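PDB 5ZBT: lectin-like protein from Entamoeba histolytica HM-1:IMSS-A, which is of uncertain function but resembles the cargo receptor ERGIC-53 and may bind mannose, as its family is generally thought to, through this legume lectin-like domain. Local coordinates for residues Lys93-Leu107 against Phe206-Thr220. Numbering follows the deposited sequence.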
# COMPACT_ATOMS: atom_id res chain seq x y z
N LYS A 93 15.06 14.83 1.41
CA LYS A 93 13.62 14.77 1.25
C LYS A 93 13.25 13.54 0.42
O LYS A 93 13.88 13.27 -0.61
CB LYS A 93 13.10 16.04 0.58
CG LYS A 93 11.60 16.22 0.70
CD LYS A 93 10.96 16.73 -0.59
CE LYS A 93 9.47 16.94 -0.42
NZ LYS A 93 9.16 17.56 0.92
N CYS A 94 12.24 12.80 0.86
CA CYS A 94 11.82 11.62 0.10
C CYS A 94 11.14 12.05 -1.20
O CYS A 94 10.40 13.04 -1.24
CB CYS A 94 10.84 10.76 0.91
SG CYS A 94 11.37 10.46 2.59
N GLY A 95 11.40 11.28 -2.26
CA GLY A 95 10.66 11.40 -3.49
C GLY A 95 9.74 10.19 -3.66
O GLY A 95 9.75 9.26 -2.85
N GLY A 96 8.93 10.23 -4.73
CA GLY A 96 8.04 9.15 -5.10
C GLY A 96 6.94 8.90 -4.07
O GLY A 96 6.50 9.79 -3.34
N GLY A 97 6.49 7.65 -4.04
CA GLY A 97 5.47 7.24 -3.10
C GLY A 97 5.22 5.75 -3.18
O GLY A 97 5.87 5.03 -3.94
N MET A 98 4.24 5.31 -2.41
CA MET A 98 3.90 3.91 -2.21
C MET A 98 2.42 3.72 -2.46
O MET A 98 1.61 4.59 -2.15
CB MET A 98 4.17 3.48 -0.77
CG MET A 98 5.38 2.65 -0.51
SD MET A 98 5.30 2.23 1.25
CE MET A 98 4.03 0.97 1.18
N GLY A 99 2.05 2.56 -2.97
CA GLY A 99 0.64 2.22 -3.14
C GLY A 99 0.32 0.87 -2.55
O GLY A 99 1.10 -0.08 -2.65
N VAL A 100 -0.85 0.78 -1.92
CA VAL A 100 -1.45 -0.49 -1.56
C VAL A 100 -2.73 -0.64 -2.38
O VAL A 100 -3.51 0.30 -2.50
CB VAL A 100 -1.73 -0.59 -0.05
CG1 VAL A 100 -2.31 -2.00 0.29
CG2 VAL A 100 -0.46 -0.32 0.72
N TRP A 101 -2.92 -1.81 -2.95
CA TRP A 101 -3.88 -1.96 -4.03
C TRP A 101 -4.83 -3.10 -3.73
O TRP A 101 -4.41 -4.16 -3.27
CB TRP A 101 -3.15 -2.23 -5.36
CG TRP A 101 -2.18 -1.16 -5.82
CD1 TRP A 101 -0.89 -0.95 -5.36
CD2 TRP A 101 -2.40 -0.19 -6.85
NE1 TRP A 101 -0.32 0.10 -6.05
CE2 TRP A 101 -1.22 0.58 -6.97
CE3 TRP A 101 -3.49 0.10 -7.70
CZ2 TRP A 101 -1.10 1.62 -7.89
CZ3 TRP A 101 -3.36 1.14 -8.62
CH2 TRP A 101 -2.18 1.88 -8.71
N LEU A 102 -6.12 -2.88 -3.99
CA LEU A 102 -7.14 -3.92 -3.87
C LEU A 102 -7.86 -3.95 -5.21
O LEU A 102 -8.70 -3.09 -5.49
CB LEU A 102 -8.09 -3.64 -2.71
CG LEU A 102 -7.48 -3.69 -1.28
CD1 LEU A 102 -6.64 -2.46 -0.93
CD2 LEU A 102 -8.56 -3.88 -0.21
N THR A 103 -7.49 -4.90 -6.06
CA THR A 103 -7.90 -4.86 -7.46
C THR A 103 -8.49 -6.18 -7.93
O THR A 103 -8.21 -7.25 -7.38
CB THR A 103 -6.74 -4.47 -8.40
OG1 THR A 103 -5.61 -5.32 -8.16
CG2 THR A 103 -6.38 -3.00 -8.18
N GLU A 104 -9.29 -6.05 -9.00
CA GLU A 104 -9.93 -7.20 -9.63
C GLU A 104 -8.91 -8.14 -10.29
O GLU A 104 -9.14 -9.35 -10.35
CB GLU A 104 -10.96 -6.70 -10.66
CG GLU A 104 -11.61 -7.79 -11.50
CD GLU A 104 -12.57 -7.22 -12.55
OE1 GLU A 104 -13.80 -7.28 -12.33
OE2 GLU A 104 -12.07 -6.71 -13.58
N GLU A 105 -7.79 -7.60 -10.78
CA GLU A 105 -6.71 -8.40 -11.37
C GLU A 105 -5.37 -7.97 -10.78
O GLU A 105 -5.26 -6.91 -10.16
CB GLU A 105 -6.69 -8.25 -12.89
CG GLU A 105 -7.99 -8.68 -13.57
CD GLU A 105 -8.27 -10.18 -13.44
OE1 GLU A 105 -7.36 -10.94 -13.01
OE2 GLU A 105 -9.41 -10.61 -13.77
N LYS A 106 -4.36 -8.81 -10.98
CA LYS A 106 -3.03 -8.47 -10.49
C LYS A 106 -2.52 -7.21 -11.17
O LYS A 106 -2.85 -6.91 -12.32
CB LYS A 106 -2.05 -9.62 -10.73
CG LYS A 106 -2.33 -10.90 -9.97
CD LYS A 106 -1.65 -12.06 -10.68
CE LYS A 106 -1.91 -13.37 -10.00
NZ LYS A 106 -0.61 -14.05 -9.80
N LEU A 107 -1.70 -6.45 -10.44
CA LEU A 107 -1.17 -5.21 -11.00
C LEU A 107 -0.26 -5.48 -12.18
O LEU A 107 0.51 -6.44 -12.19
CB LEU A 107 -0.37 -4.44 -9.94
CG LEU A 107 -1.14 -3.96 -8.72
CD1 LEU A 107 -0.13 -3.51 -7.65
CD2 LEU A 107 -2.10 -2.83 -9.12
N PHE A 206 -10.53 -9.54 -4.20
CA PHE A 206 -9.41 -8.76 -4.72
C PHE A 206 -8.08 -9.48 -4.53
O PHE A 206 -7.91 -10.35 -3.67
CB PHE A 206 -9.34 -7.37 -4.05
CG PHE A 206 -9.10 -7.41 -2.55
CD1 PHE A 206 -10.17 -7.39 -1.66
CD2 PHE A 206 -7.82 -7.47 -2.04
CE1 PHE A 206 -9.96 -7.42 -0.28
CE2 PHE A 206 -7.61 -7.51 -0.66
CZ PHE A 206 -8.68 -7.48 0.21
N TYR A 207 -7.12 -9.07 -5.35
CA TYR A 207 -5.71 -9.32 -5.10
C TYR A 207 -5.11 -8.14 -4.35
O TYR A 207 -5.36 -6.98 -4.70
CB TYR A 207 -4.94 -9.52 -6.39
CG TYR A 207 -5.37 -10.67 -7.28
CD1 TYR A 207 -4.79 -11.93 -7.15
CD2 TYR A 207 -6.31 -10.48 -8.29
CE1 TYR A 207 -5.14 -12.98 -7.98
CE2 TYR A 207 -6.67 -11.52 -9.12
CZ TYR A 207 -6.08 -12.77 -8.96
OH TYR A 207 -6.43 -13.80 -9.79
N LEU A 208 -4.29 -8.43 -3.35
CA LEU A 208 -3.61 -7.39 -2.59
C LEU A 208 -2.26 -7.11 -3.23
O LEU A 208 -1.43 -8.02 -3.39
CB LEU A 208 -3.44 -7.80 -1.13
CG LEU A 208 -2.79 -6.71 -0.28
CD1 LEU A 208 -3.71 -5.48 -0.22
CD2 LEU A 208 -2.50 -7.21 1.10
N GLY A 209 -2.02 -5.86 -3.61
CA GLY A 209 -0.76 -5.45 -4.18
C GLY A 209 -0.07 -4.38 -3.35
O GLY A 209 -0.72 -3.61 -2.64
N ILE A 210 1.25 -4.34 -3.45
CA ILE A 210 2.06 -3.26 -2.90
C ILE A 210 2.99 -2.79 -4.01
O ILE A 210 3.51 -3.60 -4.78
CB ILE A 210 2.86 -3.70 -1.65
CG1 ILE A 210 1.92 -4.23 -0.57
CG2 ILE A 210 3.72 -2.54 -1.08
CD1 ILE A 210 2.62 -4.97 0.54
N SER A 211 3.18 -1.47 -4.10
CA SER A 211 4.02 -0.89 -5.14
C SER A 211 4.67 0.38 -4.61
O SER A 211 4.24 0.95 -3.60
CB SER A 211 3.22 -0.56 -6.39
OG SER A 211 2.42 0.58 -6.16
N ALA A 212 5.71 0.83 -5.32
CA ALA A 212 6.33 2.09 -4.95
C ALA A 212 7.17 2.59 -6.11
O ALA A 212 7.65 1.81 -6.94
CB ALA A 212 7.21 1.95 -3.68
N THR A 213 7.36 3.90 -6.14
CA THR A 213 8.29 4.52 -7.07
C THR A 213 9.14 5.51 -6.29
O THR A 213 8.66 6.14 -5.34
CB THR A 213 7.54 5.23 -8.21
OG1 THR A 213 8.49 5.80 -9.11
CG2 THR A 213 6.64 6.35 -7.67
N ASN A 214 10.42 5.64 -6.66
CA ASN A 214 11.22 6.69 -6.04
C ASN A 214 11.02 8.05 -6.71
O ASN A 214 11.49 9.06 -6.17
CB ASN A 214 12.71 6.34 -6.07
CG ASN A 214 13.05 5.09 -5.26
OD1 ASN A 214 14.05 4.41 -5.55
ND2 ASN A 214 12.22 4.76 -4.26
N GLY A 215 10.34 8.11 -7.84
CA GLY A 215 10.15 9.41 -8.48
C GLY A 215 11.48 10.07 -8.79
O GLY A 215 12.43 9.44 -9.28
N GLY A 216 11.56 11.37 -8.49
CA GLY A 216 12.73 12.16 -8.81
C GLY A 216 13.91 12.05 -7.87
O GLY A 216 14.94 12.71 -8.09
N SER A 217 13.81 11.24 -6.82
CA SER A 217 14.82 11.17 -5.79
C SER A 217 15.75 9.98 -6.02
O SER A 217 15.34 8.93 -6.52
CB SER A 217 14.18 11.07 -4.41
OG SER A 217 15.15 10.73 -3.43
N GLY A 218 17.02 10.17 -5.66
CA GLY A 218 18.03 9.14 -5.84
C GLY A 218 18.51 8.67 -4.49
O GLY A 218 19.33 7.75 -4.40
N SER A 219 18.01 9.28 -3.43
CA SER A 219 18.34 8.89 -2.07
C SER A 219 17.12 8.40 -1.29
O SER A 219 17.13 8.47 -0.06
CB SER A 219 19.02 10.06 -1.34
OG SER A 219 18.14 11.17 -1.25
N THR A 220 16.09 7.91 -1.97
CA THR A 220 14.89 7.37 -1.33
C THR A 220 14.83 5.86 -1.53
O THR A 220 15.09 5.35 -2.63
CB THR A 220 13.61 8.01 -1.90
OG1 THR A 220 13.66 9.43 -1.74
CG2 THR A 220 12.37 7.46 -1.18
O HOH W 1 -3.52 -5.60 -6.35
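On the face of the sheet it shares with Ser211, Trp101 gives its indole N-H to the hydroxyl: NE1 lies 2.8 Å from Ser211 OG, which sits 15° out of the ring plane. Ser211 OG is set between its own backbone N and carbonyl carbon (chi1 74°), and this turns it to the indole; it is also hydrogen-bonded to Phe113 O. Gly209 O lies in plane at the ring edge, while Leu107 CD2 lies over one face, 3.3 Å above the plane and toward the rim. Beneath these side chains, strands 97-103 and 207-213 run antiparallel, paired from Gly97 with Thr213 to Thr103 with Tyr207, Gly99 N meeting Ser211 O at 2.8 Å. They are neighbours inside one of the two seven-stranded sheets of the legume-lectin β-sandwich, although 98 residues separate the segments in sequence. Met98, Val100, Leu102, Leu208, Ile210 and Ala212 form the buried apolar face, packed on strands 80-90 and 220-231 of the other sheet. Here Val100 CG1 meets Leu208 CD1 at 3.8 Å, and Leu102 lays CD2 over a face of the Phe206 ring, 3.7 Å from the centroid.

The end at Glu105, Lys106 and Tyr207, by contrast, faces solvent. Lys106 passes CG over the centre of the Tyr207 ring, 4.0 Å from the centroid, before NZ goes on to a salt bridge with Asp44. Close by, a water donates to Thr103 OG1 and Tyr207 O. Beyond the two paired strands, at the other end, Gly95 N donates almost straight (169°) to OG1 of Thr220, where strand 220-231 of the other sheet begins, just after disulfide-bonded Cys94.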